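Local coordinates for protein inositol-1-monophosphatase (Nostoc sp., PDB 5ZHH) that probably hydrolyses inositol monophosphates to free inositol and inorganic phosphate, at residues F62-L68 against N80-I86; P114-V118 against R129-G133. All blocks are in the same frame, centred on the assembly; numbering follows the deposited sequence.

Interaction 1 (F62-L68 against N80-I86); sequences FPQHSIL and NEYLWAI
The imidazole of H65 lies between two carbons: Y82 CB sits over the centre of one face, 3.5 Å from the ring centroid in a CH-pi contact, and F62 CB over the opposite face. On the same face as Y82 CB the phenol ring follows as an offset stack, planes 18° apart, with H65 NE2 over the tyrosine face, 3.4 Å from CD2. At the edge of the imidazole, in its plane, W84 NE1 donates to H65 ND1 at 2.9 Å, the bond tilted 19° from the indole plane; it uses ND1 as acceptor and helps to set the turn of the ring. The F62 ring runs nearly parallel to the six-membered ring of W84 but is slid aside, CE2 reaching CZ2 at 3.8 Å.

Beside this aromatic cluster, N80 carries its amide anti to the backbone N (chi1 -170°), from where ND2 donates to Q64 O at 3.0 Å, in the carbonyl plane, and weakly to S66 OG, which also bonds N77 O. N80 OD1 accepts from Y82 N, an Asx turn leading into the strand. Parallel pairing follows, from S66 N to Y82 O through to I86 N on L68 O, while I67 CD1 packs on W84 CB.

I67, W84 and I86 pack on helix 44-61, F7 meets the rings of F62, H65 and Y82, L68 and A85 touch helix 213-225, and strand 103-110 continues the sheet beyond 82-90.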
loop_
_atom_site.group_PDB
_atom_site.type_symbol
_atom_site.label_atom_id
_atom_site.label_comp_id
_atom_site.label_asym_id
_atom_site.label_seq_id
_atom_site.Cartn_x
_atom_site.Cartn_y
_atom_site.Cartn_z
ATOM N N PHE A 62 -10.949 -21.484 -20.892
ATOM C CA PHE A 62 -10.261 -22.505 -21.684
ATOM C C PHE A 62 -10.839 -23.880 -21.355
ATOM O O PHE A 62 -10.167 -24.731 -20.759
ATOM C CB PHE A 62 -8.754 -22.463 -21.422
ATOM C CG PHE A 62 -8.155 -21.077 -21.522
ATOM C CD1 PHE A 62 -8.149 -20.393 -22.728
ATOM C CD2 PHE A 62 -7.594 -20.467 -20.411
ATOM C CE1 PHE A 62 -7.598 -19.124 -22.822
ATOM C CE2 PHE A 62 -7.040 -19.201 -20.500
ATOM C CZ PHE A 62 -7.044 -18.529 -21.703
ATOM N N PRO A 63 -12.071 -24.153 -21.791
ATOM C CA PRO A 63 -12.714 -25.430 -21.422
ATOM C C PRO A 63 -12.003 -26.667 -21.943
ATOM O O PRO A 63 -12.187 -27.746 -21.368
ATOM C CB PRO A 63 -14.124 -25.307 -22.018
ATOM C CG PRO A 63 -14.045 -24.216 -23.027
ATOM C CD PRO A 63 -12.931 -23.303 -22.634
ATOM N N GLN A 64 -11.206 -26.554 -23.005
ATOM C CA GLN A 64 -10.524 -27.704 -23.589
ATOM C C GLN A 64 -9.141 -27.954 -22.997
ATOM O O GLN A 64 -8.503 -28.949 -23.356
ATOM C CB GLN A 64 -10.423 -27.552 -25.113
ATOM C CG GLN A 64 -11.663 -28.031 -25.878
ATOM C CD GLN A 64 -12.947 -27.382 -25.402
ATOM O OE1 GLN A 64 -13.126 -26.173 -25.532
ATOM N NE2 GLN A 64 -13.846 -28.185 -24.843
ATOM N N HIS A 65 -8.656 -27.082 -22.118
ATOM C CA HIS A 65 -7.348 -27.292 -21.519
ATOM C C HIS A 65 -7.443 -28.283 -20.360
ATOM O O HIS A 65 -8.501 -28.472 -19.757
ATOM C CB HIS A 65 -6.763 -25.971 -21.015
ATOM C CG HIS A 65 -6.437 -24.991 -22.100
ATOM N ND1 HIS A 65 -5.687 -23.857 -21.874
ATOM C CD2 HIS A 65 -6.756 -24.974 -23.417
ATOM C CE1 HIS A 65 -5.555 -23.185 -23.004
ATOM N NE2 HIS A 65 -6.197 -23.842 -23.955
ATOM N N SER A 66 -6.310 -28.899 -20.033
ATOM C CA SER A 66 -6.225 -29.814 -18.903
ATOM C C SER A 66 -5.572 -29.113 -17.716
ATOM O O SER A 66 -4.828 -28.141 -17.874
ATOM C CB SER A 66 -5.425 -31.071 -19.267
ATOM O OG SER A 66 -6.160 -31.919 -20.136
ATOM N N ILE A 67 -5.876 -29.613 -16.517
ATOM C CA ILE A 67 -5.411 -29.024 -15.264
ATOM C C ILE A 67 -4.614 -30.047 -14.465
ATOM O O ILE A 67 -5.003 -31.218 -14.380
ATOM C CB ILE A 67 -6.591 -28.512 -14.413
ATOM C CG1 ILE A 67 -7.477 -27.559 -15.219
ATOM C CG2 ILE A 67 -6.069 -27.835 -13.147
ATOM C CD1 ILE A 67 -6.762 -26.343 -15.720
ATOM N N LEU A 68 -3.481 -29.611 -13.911
ATOM C CA LEU A 68 -2.722 -30.369 -12.920
ATOM C C LEU A 68 -2.695 -29.597 -11.603
ATOM O O LEU A 68 -2.265 -28.437 -11.569
ATOM C CB LEU A 68 -1.299 -30.657 -13.397
ATOM C CG LEU A 68 -0.484 -31.516 -12.420
ATOM C CD1 LEU A 68 -1.074 -32.914 -12.282
ATOM C CD2 LEU A 68 0.965 -31.587 -12.878
ATOM N N ASN A 80 -2.440 -33.647 -22.872
ATOM C CA ASN A 80 -3.017 -32.542 -23.627
ATOM C C ASN A 80 -1.939 -31.538 -24.009
ATOM O O ASN A 80 -0.957 -31.340 -23.287
ATOM C CB ASN A 80 -4.102 -31.860 -22.782
ATOM C CG ASN A 80 -4.944 -30.850 -23.567
ATOM O OD1 ASN A 80 -4.440 -30.072 -24.381
ATOM N ND2 ASN A 80 -6.242 -30.851 -23.294
ATOM N N GLU A 81 -2.129 -30.899 -25.164
ATOM C CA GLU A 81 -1.224 -29.830 -25.563
ATOM C C GLU A 81 -1.153 -28.747 -24.493
ATOM O O GLU A 81 -0.081 -28.194 -24.231
ATOM C CB GLU A 81 -1.670 -29.241 -26.901
ATOM C CG GLU A 81 -0.831 -28.071 -27.369
ATOM C CD GLU A 81 -1.326 -27.483 -28.675
ATOM O OE1 GLU A 81 -2.492 -27.740 -29.046
ATOM O OE2 GLU A 81 -0.539 -26.777 -29.338
ATOM N N TYR A 82 -2.281 -28.442 -23.853
ATOM C CA TYR A 82 -2.353 -27.400 -22.837
ATOM C C TYR A 82 -2.612 -28.029 -21.476
ATOM O O TYR A 82 -3.634 -28.697 -21.280
ATOM C CB TYR A 82 -3.446 -26.386 -23.174
ATOM C CG TYR A 82 -3.209 -25.671 -24.480
ATOM C CD1 TYR A 82 -2.179 -24.751 -24.612
ATOM C CD2 TYR A 82 -4.019 -25.914 -25.584
ATOM C CE1 TYR A 82 -1.955 -24.092 -25.802
ATOM C CE2 TYR A 82 -3.802 -25.260 -26.784
ATOM C CZ TYR A 82 -2.770 -24.349 -26.886
ATOM O OH TYR A 82 -2.549 -23.693 -28.074
ATOM N N LEU A 83 -1.695 -27.803 -20.540
ATOM C CA LEU A 83 -1.801 -28.346 -19.191
ATOM C C LEU A 83 -1.429 -27.250 -18.210
ATOM O O LEU A 83 -0.285 -26.784 -18.206
ATOM C CB LEU A 83 -0.892 -29.571 -19.002
ATOM C CG LEU A 83 -0.941 -30.212 -17.610
ATOM C CD1 LEU A 83 -2.340 -30.732 -17.328
ATOM C CD2 LEU A 83 0.087 -31.339 -17.478
ATOM N N TRP A 84 -2.386 -26.852 -17.372
ATOM C CA TRP A 84 -2.157 -25.826 -16.363
ATOM C C TRP A 84 -1.675 -26.488 -15.080
ATOM O O TRP A 84 -2.281 -27.455 -14.607
ATOM C CB TRP A 84 -3.430 -25.024 -16.088
ATOM C CG TRP A 84 -3.858 -24.144 -17.218
ATOM C CD1 TRP A 84 -4.686 -24.484 -18.246
ATOM C CD2 TRP A 84 -3.501 -22.769 -17.425
ATOM N NE1 TRP A 84 -4.857 -23.414 -19.089
ATOM C CE2 TRP A 84 -4.137 -22.350 -18.611
ATOM C CE3 TRP A 84 -2.692 -21.860 -16.737
ATOM C CZ2 TRP A 84 -3.999 -21.058 -19.120
ATOM C CZ3 TRP A 84 -2.556 -20.570 -17.244
ATOM C CH2 TRP A 84 -3.208 -20.184 -18.424
ATOM N N ALA A 85 -0.570 -25.988 -14.541
ATOM C CA ALA A 85 -0.002 -26.472 -13.285
ATOM C C ALA A 85 -0.292 -25.414 -12.226
ATOM O O ALA A 85 0.306 -24.329 -12.247
ATOM C CB ALA A 85 1.495 -26.743 -13.423
ATOM N N ILE A 86 -1.216 -25.730 -11.317
ATOM C CA ILE A 86 -1.818 -24.764 -10.398
ATOM C C ILE A 86 -1.393 -25.092 -8.971
ATOM O O ILE A 86 -1.608 -26.215 -8.504
ATOM C CB ILE A 86 -3.352 -24.798 -10.487
ATOM C CG1 ILE A 86 -3.837 -24.413 -11.879
ATOM C CG2 ILE A 86 -3.959 -23.890 -9.437
ATOM C CD1 ILE A 86 -3.122 -23.260 -12.454
#

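Interaction 2 (P114-V118 against R129-G133); sequences PQVGV and RGAAG
R129 lays its CG alongside V118, 4.0 Å from CG2, the two side chains pointing the same way from a non-hydrogen-bonded antiparallel pair. Its chain then bends at chi3 (61°), and NE bonds T12 OG1 of helix 3-25.

G130 forms the hydrogen-bonded pair with G117. G117 N donates to G130 O at 2.8 Å, and G130 N returns a bond to G117 O at 2.9 Å, lying in the carbonyl plane. With glycine on both strands, neither residue of this pair puts a side chain on the sheet. A131 comes next, opposite V116 in a second non-hydrogen-bonded pair; its CB is 4.2 Å from V116 CG2, and its CA makes a CA-H...O contact with Q115 O.

At A132 the chain leaves the strand, yet A132 N still donates to Q115 O at 2.9 Å. Its CB meets the flat amide of Q115, 3.3 Å from OE1. The Q115 chain is bent at chi2 (-74°), which brings NE2 back to the carbonyl O of the preceding residue, P114, 2.9 Å away, with the donor above that carbonyl plane. With an alanine at Q115 the amide is gone, which would probably leave P114 O without this donor and open a gap beside A132 CB.

Q115 and V116 both face L108 in a classic beta bulge, where the hairpin of 113-121 and 126-131 joins strand 103-110. Helix 3-25 lies against V118, E13 of the second subunit packs on R129, and P114 rests on helix 213-225.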
loop_
_atom_site.group_PDB
_atom_site.type_symbol
_atom_site.label_atom_id
_atom_site.label_comp_id
_atom_site.label_asym_id
_atom_site.label_seq_id
_atom_site.Cartn_x
_atom_site.Cartn_y
_atom_site.Cartn_z
ATOM N N PRO A 114 7.100 -25.191 -19.887
ATOM C CA PRO A 114 6.544 -23.975 -19.271
ATOM C C PRO A 114 6.589 -22.790 -20.227
ATOM O O PRO A 114 7.645 -22.439 -20.757
ATOM C CB PRO A 114 7.452 -23.749 -18.055
ATOM C CG PRO A 114 8.074 -25.103 -17.773
ATOM C CD PRO A 114 8.236 -25.742 -19.125
ATOM N N GLN A 115 5.430 -22.167 -20.446
ATOM C CA GLN A 115 5.330 -21.058 -21.390
ATOM C C GLN A 115 4.597 -19.838 -20.858
ATOM O O GLN A 115 4.776 -18.748 -21.422
ATOM C CB GLN A 115 4.637 -21.516 -22.683
ATOM C CG GLN A 115 5.455 -22.487 -23.519
ATOM C CD GLN A 115 6.607 -21.815 -24.249
ATOM O OE1 GLN A 115 6.447 -21.321 -25.364
ATOM N NE2 GLN A 115 7.778 -21.804 -23.625
ATOM N N VAL A 116 3.754 -19.976 -19.838
ATOM C CA VAL A 116 3.063 -18.848 -19.220
ATOM C C VAL A 116 3.136 -19.016 -17.714
ATOM O O VAL A 116 2.896 -20.109 -17.192
ATOM C CB VAL A 116 1.589 -18.745 -19.666
ATOM C CG1 VAL A 116 0.914 -17.560 -18.986
ATOM C CG2 VAL A 116 1.486 -18.631 -21.178
ATOM N N GLY A 117 3.439 -17.928 -17.012
ATOM C CA GLY A 117 3.527 -18.009 -15.570
ATOM C C GLY A 117 3.067 -16.761 -14.851
ATOM O O GLY A 117 3.433 -15.642 -15.226
ATOM N N VAL A 118 2.244 -16.943 -13.824
ATOM C CA VAL A 118 1.850 -15.862 -12.931
ATOM C C VAL A 118 2.039 -16.331 -11.499
ATOM O O VAL A 118 1.578 -17.418 -11.130
ATOM C CB VAL A 118 0.393 -15.406 -13.158
ATOM C CG1 VAL A 118 0.055 -14.307 -12.178
ATOM C CG2 VAL A 118 0.203 -14.903 -14.591
ATOM N N ARG A 129 4.734 -11.784 -13.529
ATOM C CA ARG A 129 4.100 -12.256 -14.752
ATOM C C ARG A 129 5.150 -12.465 -15.830
ATOM O O ARG A 129 6.044 -11.632 -16.006
ATOM C CB ARG A 129 3.027 -11.268 -15.240
ATOM C CG ARG A 129 1.780 -11.236 -14.360
ATOM C CD ARG A 129 0.968 -9.967 -14.580
ATOM N NE ARG A 129 0.473 -9.802 -15.945
ATOM C CZ ARG A 129 1.012 -8.961 -16.825
ATOM N NH1 ARG A 129 2.067 -8.237 -16.475
ATOM N NH2 ARG A 129 0.502 -8.837 -18.045
ATOM N N GLY A 130 5.037 -13.579 -16.543
ATOM C CA GLY A 130 5.944 -13.865 -17.635
ATOM C C GLY A 130 5.313 -14.812 -18.625
ATOM O O GLY A 130 4.487 -15.655 -18.264
ATOM N N ALA A 131 5.705 -14.668 -19.886
ATOM C CA ALA A 131 5.277 -15.579 -20.936
ATOM C C ALA A 131 6.333 -15.582 -22.027
ATOM O O ALA A 131 7.004 -14.572 -22.257
ATOM C CB ALA A 131 3.906 -15.189 -21.508
ATOM N N ALA A 132 6.478 -16.725 -22.694
ATOM C CA ALA A 132 7.506 -16.890 -23.715
ATOM C C ALA A 132 7.446 -15.770 -24.745
ATOM O O ALA A 132 6.403 -15.532 -25.363
ATOM C CB ALA A 132 7.346 -18.248 -24.401
ATOM N N GLY A 133 8.562 -15.059 -24.900
ATOM C CA GLY A 133 8.662 -13.982 -25.858
ATOM C C GLY A 133 7.981 -12.692 -25.460
ATOM O O GLY A 133 8.078 -11.711 -26.204
#

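In the fold
Interactions 1 and 2 illustrate how one mixed sheet can be assembled from parallel and antiparallel pairs. Their centres are about 15 Å apart and their nearest atoms about 5 Å, without touching. Strand 103-110 stands between them, bonded to 82-90 on one side and to 113-121 on the other. Two helices are shared as well: helix 3-25 supplies F7 to interaction 1 and packs on V118 in interaction 2, while helix 213-225 reaches L68 and A85 in the first and P114 in the second. Interaction 1 has no contact with another subunit, whereas R129 brings interaction 2 to a subunit boundary.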